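Local coordinates for protein methyltransferase (Bacteroides thetaiotaomicron, PDB 3FQ6) that probably transfers methyl groups, as a domain of the tetrapyrrole (corrin/porphyrin) methylase family, though its own substrate is not established, at residues G31-L36 with A63-T68; A72-E77 with E95-T100. One frame throughout, in Å; residues are numbered along the deposited sequence.

How the contacts relate
From the N terminus, the chain runs through helix 6-12 and strand 20-24 before helix 32-39 opens contact 1. Strand 45-50 and most of helix 55-66 follow, and contact 1 closes when the end of that helix meets the start of helix 32-39. Contact 2 opens only afterwards, on strand 71-77, and closes after strand 83-87, when helix 90-99 lays its last turn over the sheet. The two loops are therefore in series, with centres about 18 Å apart, and neither encloses the other. Contact 1 ties helix to helix, contact 2 helix to sheet; helix 55-66, next in the chain to strand 71-77, also borders contact 2 through Leu55 and Leu59.

Contact 1 of 2, residues G31-L36 with A63-T68; sequences GRQTRL and AEYFGT. With SO4 (sulfate ion), chain C.
Leu36 and Tyr65 carry this helix-helix contact, in which the start of helix 32-39 packs against the end of helix 55-66 in the mixed alpha/beta fold. With its CG anti to the carbonyl carbon (chi1 -77°), Tyr65 reaches across to the other helix and its ring lies over Leu36. A CH-pi contact results: Leu36 CB sits over one ring face, 3.8 Å from the Tyr65 centroid and displaced toward the rim, while Leu36 CD1 approaches Tyr65 CE1 at 3.9 Å. Gln33 is extended and crosses the tyrosine nearly at right angles, its amide plane turned 78° from the ring. Gln33 CG lies 3.1 Å from Tyr65 OH, and Gln33 NE2 gives the same oxygen a weak, bent hydrogen bond of 3.3 Å. Replacing Tyr65 by alanine would probably leave Leu36 CB without its aromatic cover and cost Gln33 NE2 its weak bond to the hydroxyl, though a second sulfate also accepts from NE2. The next residue, Phe66, adds only a loose touch, its CZ 4.4 Å from Leu36 CD2. A sulfate, probably from the crystallisation liquor, occupies the N-terminal end of helix 32-39, where Gly31 N donates to its O2, and both Thr34 N and Thr34 OG1 donate to its O4, the hydroxyl at 2.6 Å.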
loop_
_atom_site.group_PDB
_atom_site.type_symbol
_atom_site.label_atom_id
_atom_site.label_comp_id
_atom_site.label_asym_id
_atom_site.label_seq_id
_atom_site.Cartn_x
_atom_site.Cartn_y
_atom_site.Cartn_z
ATOM N N GLY A 31 -8.019 -3.068 17.001
ATOM C CA GLY A 31 -7.549 -4.149 16.122
ATOM C C GLY A 31 -6.596 -3.810 14.982
ATOM O O GLY A 31 -6.205 -4.701 14.205
ATOM N N ARG A 32 -6.198 -2.544 14.876
ATOM C CA ARG A 32 -5.228 -2.143 13.851
ATOM C C ARG A 32 -3.809 -2.727 14.006
ATOM O O ARG A 32 -3.210 -3.222 13.046
ATOM C CB ARG A 32 -5.122 -0.628 13.791
ATOM C CG ARG A 32 -4.197 -0.168 12.671
ATOM C CD ARG A 32 -3.950 1.317 12.768
ATOM N NE ARG A 32 -3.321 1.884 11.577
ATOM C CZ ARG A 32 -3.941 2.101 10.418
ATOM N NH1 ARG A 32 -3.289 2.658 9.425
ATOM N NH2 ARG A 32 -5.216 1.781 10.252
ATOM N N GLN A 33 -3.271 -2.615 15.217
ATOM C CA GLN A 33 -1.897 -2.969 15.520
ATOM C C GLN A 33 -1.773 -4.480 15.453
ATOM O O GLN A 33 -0.747 -4.995 14.996
ATOM C CB GLN A 33 -1.513 -2.438 16.913
ATOM C CG GLN A 33 -0.065 -2.675 17.290
ATOM C CD GLN A 33 0.246 -2.396 18.746
ATOM O OE1 GLN A 33 -0.593 -2.579 19.647
ATOM N NE2 GLN A 33 1.478 -1.970 18.994
ATOM N N THR A 34 -2.829 -5.163 15.911
ATOM C CA THR A 34 -2.990 -6.591 15.770
ATOM C C THR A 34 -2.803 -7.025 14.313
ATOM O O THR A 34 -2.073 -7.993 14.039
ATOM C CB THR A 34 -4.373 -6.999 16.256
ATOM O OG1 THR A 34 -4.402 -6.894 17.677
ATOM C CG2 THR A 34 -4.725 -8.422 15.862
ATOM N N ARG A 35 -3.467 -6.323 13.388
ATOM C CA ARG A 35 -3.359 -6.643 11.964
ATOM C C ARG A 35 -1.912 -6.373 11.530
ATOM O O ARG A 35 -1.270 -7.213 10.876
ATOM C CB ARG A 35 -4.357 -5.844 11.092
ATOM C CG ARG A 35 -5.873 -6.065 11.363
ATOM C CD ARG A 35 -6.421 -7.413 10.965
ATOM N NE ARG A 35 -5.854 -7.843 9.695
ATOM C CZ ARG A 35 -5.170 -8.978 9.511
ATOM N NH1 ARG A 35 -5.004 -9.837 10.514
ATOM N NH2 ARG A 35 -4.663 -9.268 8.313
ATOM N N LEU A 36 -1.384 -5.224 11.938
ATOM C CA LEU A 36 -0.029 -4.879 11.566
ATOM C C LEU A 36 0.979 -5.890 12.070
ATOM O O LEU A 36 1.904 -6.223 11.333
ATOM C CB LEU A 36 0.352 -3.482 12.041
ATOM C CG LEU A 36 -0.367 -2.309 11.379
ATOM C CD1 LEU A 36 -0.337 -1.175 12.334
ATOM C CD2 LEU A 36 0.271 -1.932 10.072
ATOM N N ALA A 63 6.483 1.721 7.184
ATOM C CA ALA A 63 7.924 1.663 7.293
ATOM C C ALA A 63 8.298 1.189 8.708
ATOM O O ALA A 63 9.222 0.399 8.875
ATOM C CB ALA A 63 8.572 2.989 6.948
ATOM N N GLU A 64 7.533 1.612 9.710
ATOM C CA GLU A 64 7.770 1.235 11.112
ATOM C C GLU A 64 7.717 -0.295 11.206
ATOM O O GLU A 64 8.644 -0.946 11.681
ATOM C CB GLU A 64 6.617 1.815 11.931
ATOM C CG GLU A 64 6.864 2.545 13.209
ATOM C CD GLU A 64 5.548 3.173 13.707
ATOM O OE1 GLU A 64 4.873 2.579 14.577
ATOM O OE2 GLU A 64 5.157 4.247 13.191
ATOM N N TYR A 65 6.631 -0.864 10.698
ATOM C CA TYR A 65 6.365 -2.300 10.838
ATOM C C TYR A 65 7.028 -3.240 9.830
ATOM O O TYR A 65 7.372 -4.352 10.174
ATOM C CB TYR A 65 4.867 -2.564 10.874
ATOM C CG TYR A 65 4.203 -2.237 12.197
ATOM C CD1 TYR A 65 3.869 -0.937 12.517
ATOM C CD2 TYR A 65 3.910 -3.239 13.135
ATOM C CE1 TYR A 65 3.255 -0.631 13.722
ATOM C CE2 TYR A 65 3.277 -2.947 14.327
ATOM C CZ TYR A 65 2.941 -1.633 14.622
ATOM O OH TYR A 65 2.322 -1.288 15.841
ATOM N N PHE A 66 7.202 -2.781 8.603
ATOM C CA PHE A 66 7.698 -3.605 7.487
ATOM C C PHE A 66 9.115 -3.263 7.081
ATOM O O PHE A 66 9.732 -4.057 6.389
ATOM C CB PHE A 66 6.780 -3.463 6.253
ATOM C CG PHE A 66 5.349 -3.761 6.549
ATOM C CD1 PHE A 66 4.980 -4.994 7.087
ATOM C CD2 PHE A 66 4.372 -2.821 6.345
ATOM C CE1 PHE A 66 3.653 -5.280 7.403
ATOM C CE2 PHE A 66 3.031 -3.107 6.686
ATOM C CZ PHE A 66 2.682 -4.335 7.213
ATOM N N GLY A 67 9.618 -2.091 7.488
ATOM C CA GLY A 67 10.976 -1.693 7.149
ATOM C C GLY A 67 10.977 -0.662 6.032
ATOM O O GLY A 67 10.138 -0.713 5.135
ATOM N N THR A 68 11.925 0.278 6.099
ATOM C CA THR A 68 12.033 1.356 5.097
ATOM C C THR A 68 12.407 0.899 3.688
ATOM O O THR A 68 12.109 1.599 2.713
ATOM C CB THR A 68 13.024 2.492 5.499
ATOM O OG1 THR A 68 14.348 1.953 5.658
ATOM C CG2 THR A 68 12.578 3.194 6.784
HETATM S S SO4 C . -4.990 -3.384 18.868
HETATM O O1 SO4 C . -4.278 -3.950 20.000
HETATM O O2 SO4 C . -6.419 -3.300 19.179
HETATM O O3 SO4 C . -4.449 -2.066 18.504
HETATM O O4 SO4 C . -4.823 -4.317 17.759
#

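Contact 2 of 2, residues A72-E77 with E95-T100; sequences ATVSRE and EHFTAT
Phe97 has its CG anti to the carbonyl carbon (chi1 -70°), which carries the ring from the last turn of helix 90-99 across to strand 71-77, where Val74, with CG1 anti to its backbone N (chi1 176°), presents both methyls to it. Phe97 CZ meets Val74 CG1 at 3.9 Å, and Phe97 CE2 lies 4.0 Å from Val74 CG2, so the far end of the ring rests on the branched side chain. Two residues along the strand, Arg76 offers its aliphatic part: Arg76 CD is 3.8 Å from Phe97 CE1. Both strand side chains run past the phenylalanine in the opposite direction, and the guanidinium plane stands 84° from the ring. The contact is thus apolar packing by methyls and a methylene, while the charged end of Arg76 is held elsewhere: NH2 forms a salt bridge with Glu84 and NE donates to the carbonyl of Arg103. These anchors probably fix the turn of the guanidinium and satisfy its charge at a buried site. Within the helix, His96 CD2 lies over the centre of one Phe97 face. Strand 71-77 lies between 83-87 and 105-110; Phe97 also touches Val86 of the former, while Val74 and Arg76 pack on Ile106 of the latter. Leu55 and Leu59 of helix 55-66 also touch Phe97, so that both helices pack on this side of the sheet.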
loop_
_atom_site.group_PDB
_atom_site.type_symbol
_atom_site.label_atom_id
_atom_site.label_comp_id
_atom_site.label_asym_id
_atom_site.label_seq_id
_atom_site.Cartn_x
_atom_site.Cartn_y
_atom_site.Cartn_z
ATOM N N ALA A 72 6.962 -1.246 -2.441
ATOM C CA ALA A 72 5.529 -1.102 -2.618
ATOM C C ALA A 72 5.171 -0.270 -3.853
ATOM O O ALA A 72 6.031 0.402 -4.455
ATOM C CB ALA A 72 4.859 -0.513 -1.330
ATOM N N THR A 73 3.901 -0.342 -4.238
ATOM C CA THR A 73 3.347 0.614 -5.208
ATOM C C THR A 73 2.065 1.247 -4.696
ATOM O O THR A 73 1.310 0.636 -3.861
ATOM C CB THR A 73 3.081 -0.024 -6.595
ATOM O OG1 THR A 73 1.892 -0.801 -6.516
ATOM C CG2 THR A 73 4.217 -0.926 -7.034
ATOM N N VAL A 74 1.800 2.465 -5.183
ATOM C CA VAL A 74 0.552 3.206 -4.842
ATOM C C VAL A 74 -0.106 3.542 -6.149
ATOM O O VAL A 74 0.535 4.114 -7.057
ATOM C CB VAL A 74 0.842 4.539 -4.038
ATOM C CG1 VAL A 74 -0.418 5.322 -3.794
ATOM C CG2 VAL A 74 1.591 4.266 -2.703
ATOM N N SER A 75 -1.370 3.161 -6.273
ATOM C CA SER A 75 -2.150 3.505 -7.431
ATOM C C SER A 75 -3.235 4.434 -6.981
ATOM O O SER A 75 -3.918 4.171 -5.982
ATOM C CB SER A 75 -2.766 2.249 -8.016
ATOM O OG SER A 75 -1.716 1.420 -8.457
ATOM N N ARG A 76 -3.364 5.543 -7.695
ATOM C CA ARG A 76 -4.344 6.576 -7.377
ATOM C C ARG A 76 -5.180 6.837 -8.612
ATOM O O ARG A 76 -4.625 7.286 -9.617
ATOM C CB ARG A 76 -3.659 7.903 -7.023
ATOM C CG ARG A 76 -2.955 7.992 -5.709
ATOM C CD ARG A 76 -2.285 9.384 -5.580
ATOM N NE ARG A 76 -3.180 10.499 -5.896
ATOM C CZ ARG A 76 -2.816 11.657 -6.465
ATOM N NH1 ARG A 76 -3.730 12.601 -6.690
ATOM N NH2 ARG A 76 -1.563 11.881 -6.828
ATOM N N GLU A 77 -6.489 6.537 -8.525
ATOM C CA GLU A 77 -7.529 7.041 -9.457
ATOM C C GLU A 77 -7.688 8.488 -9.105
ATOM O O GLU A 77 -8.257 8.779 -8.062
ATOM C CB GLU A 77 -8.895 6.433 -9.168
ATOM C CG GLU A 77 -8.980 4.950 -9.141
ATOM C CD GLU A 77 -9.594 4.414 -10.387
ATOM O OE1 GLU A 77 -9.055 3.407 -10.903
ATOM O OE2 GLU A 77 -10.602 5.006 -10.861
ATOM N N GLU A 95 8.661 9.928 1.029
ATOM C CA GLU A 95 9.166 11.182 0.450
ATOM C C GLU A 95 8.234 11.675 -0.623
ATOM O O GLU A 95 7.964 12.859 -0.722
ATOM C CB GLU A 95 10.567 11.051 -0.137
ATOM C CG GLU A 95 11.670 11.425 0.834
ATOM C CD GLU A 95 11.561 12.864 1.350
ATOM O OE1 GLU A 95 11.347 13.793 0.522
ATOM O OE2 GLU A 95 11.692 13.063 2.587
ATOM N N HIS A 96 7.716 10.760 -1.424
ATOM C CA HIS A 96 6.889 11.185 -2.540
ATOM C C HIS A 96 5.611 11.850 -2.060
ATOM O O HIS A 96 5.221 12.870 -2.587
ATOM C CB HIS A 96 6.533 10.014 -3.451
ATOM C CG HIS A 96 5.713 10.425 -4.623
ATOM N ND1 HIS A 96 6.266 10.710 -5.853
ATOM C CD2 HIS A 96 4.387 10.665 -4.739
ATOM C CE1 HIS A 96 5.314 11.100 -6.675
ATOM N NE2 HIS A 96 4.165 11.080 -6.022
ATOM N N PHE A 97 4.957 11.263 -1.065
ATOM C CA PHE A 97 3.652 11.760 -0.675
ATOM C C PHE A 97 3.690 12.742 0.466
ATOM O O PHE A 97 2.650 13.171 0.925
ATOM C CB PHE A 97 2.660 10.623 -0.434
ATOM C CG PHE A 97 2.273 9.919 -1.691
ATOM C CD1 PHE A 97 1.309 10.464 -2.537
ATOM C CD2 PHE A 97 2.909 8.727 -2.065
ATOM C CE1 PHE A 97 0.951 9.831 -3.732
ATOM C CE2 PHE A 97 2.559 8.070 -3.251
ATOM C CZ PHE A 97 1.575 8.636 -4.095
ATOM N N THR A 98 4.883 13.103 0.910
ATOM C CA THR A 98 5.027 14.233 1.815
ATOM C C THR A 98 4.971 15.501 0.963
ATOM O O THR A 98 4.343 16.500 1.347
ATOM C CB THR A 98 6.325 14.139 2.634
ATOM O OG1 THR A 98 6.238 13.003 3.494
ATOM C CG2 THR A 98 6.574 15.412 3.474
ATOM N N ALA A 99 5.622 15.433 -0.202
ATOM C CA ALA A 99 5.555 16.485 -1.223
ATOM C C ALA A 99 4.089 16.883 -1.604
ATOM O O ALA A 99 3.583 17.915 -1.124
ATOM C CB ALA A 99 6.387 16.074 -2.475
ATOM N N THR A 100 3.420 16.045 -2.416
ATOM C CA THR A 100 2.073 16.327 -2.965
ATOM C C THR A 100 0.914 15.734 -2.140
ATOM O O THR A 100 1.026 14.603 -1.642
ATOM C CB THR A 100 1.946 15.772 -4.418
ATOM O OG1 THR A 100 2.306 14.386 -4.432
ATOM C CG2 THR A 100 2.832 16.554 -5.413
#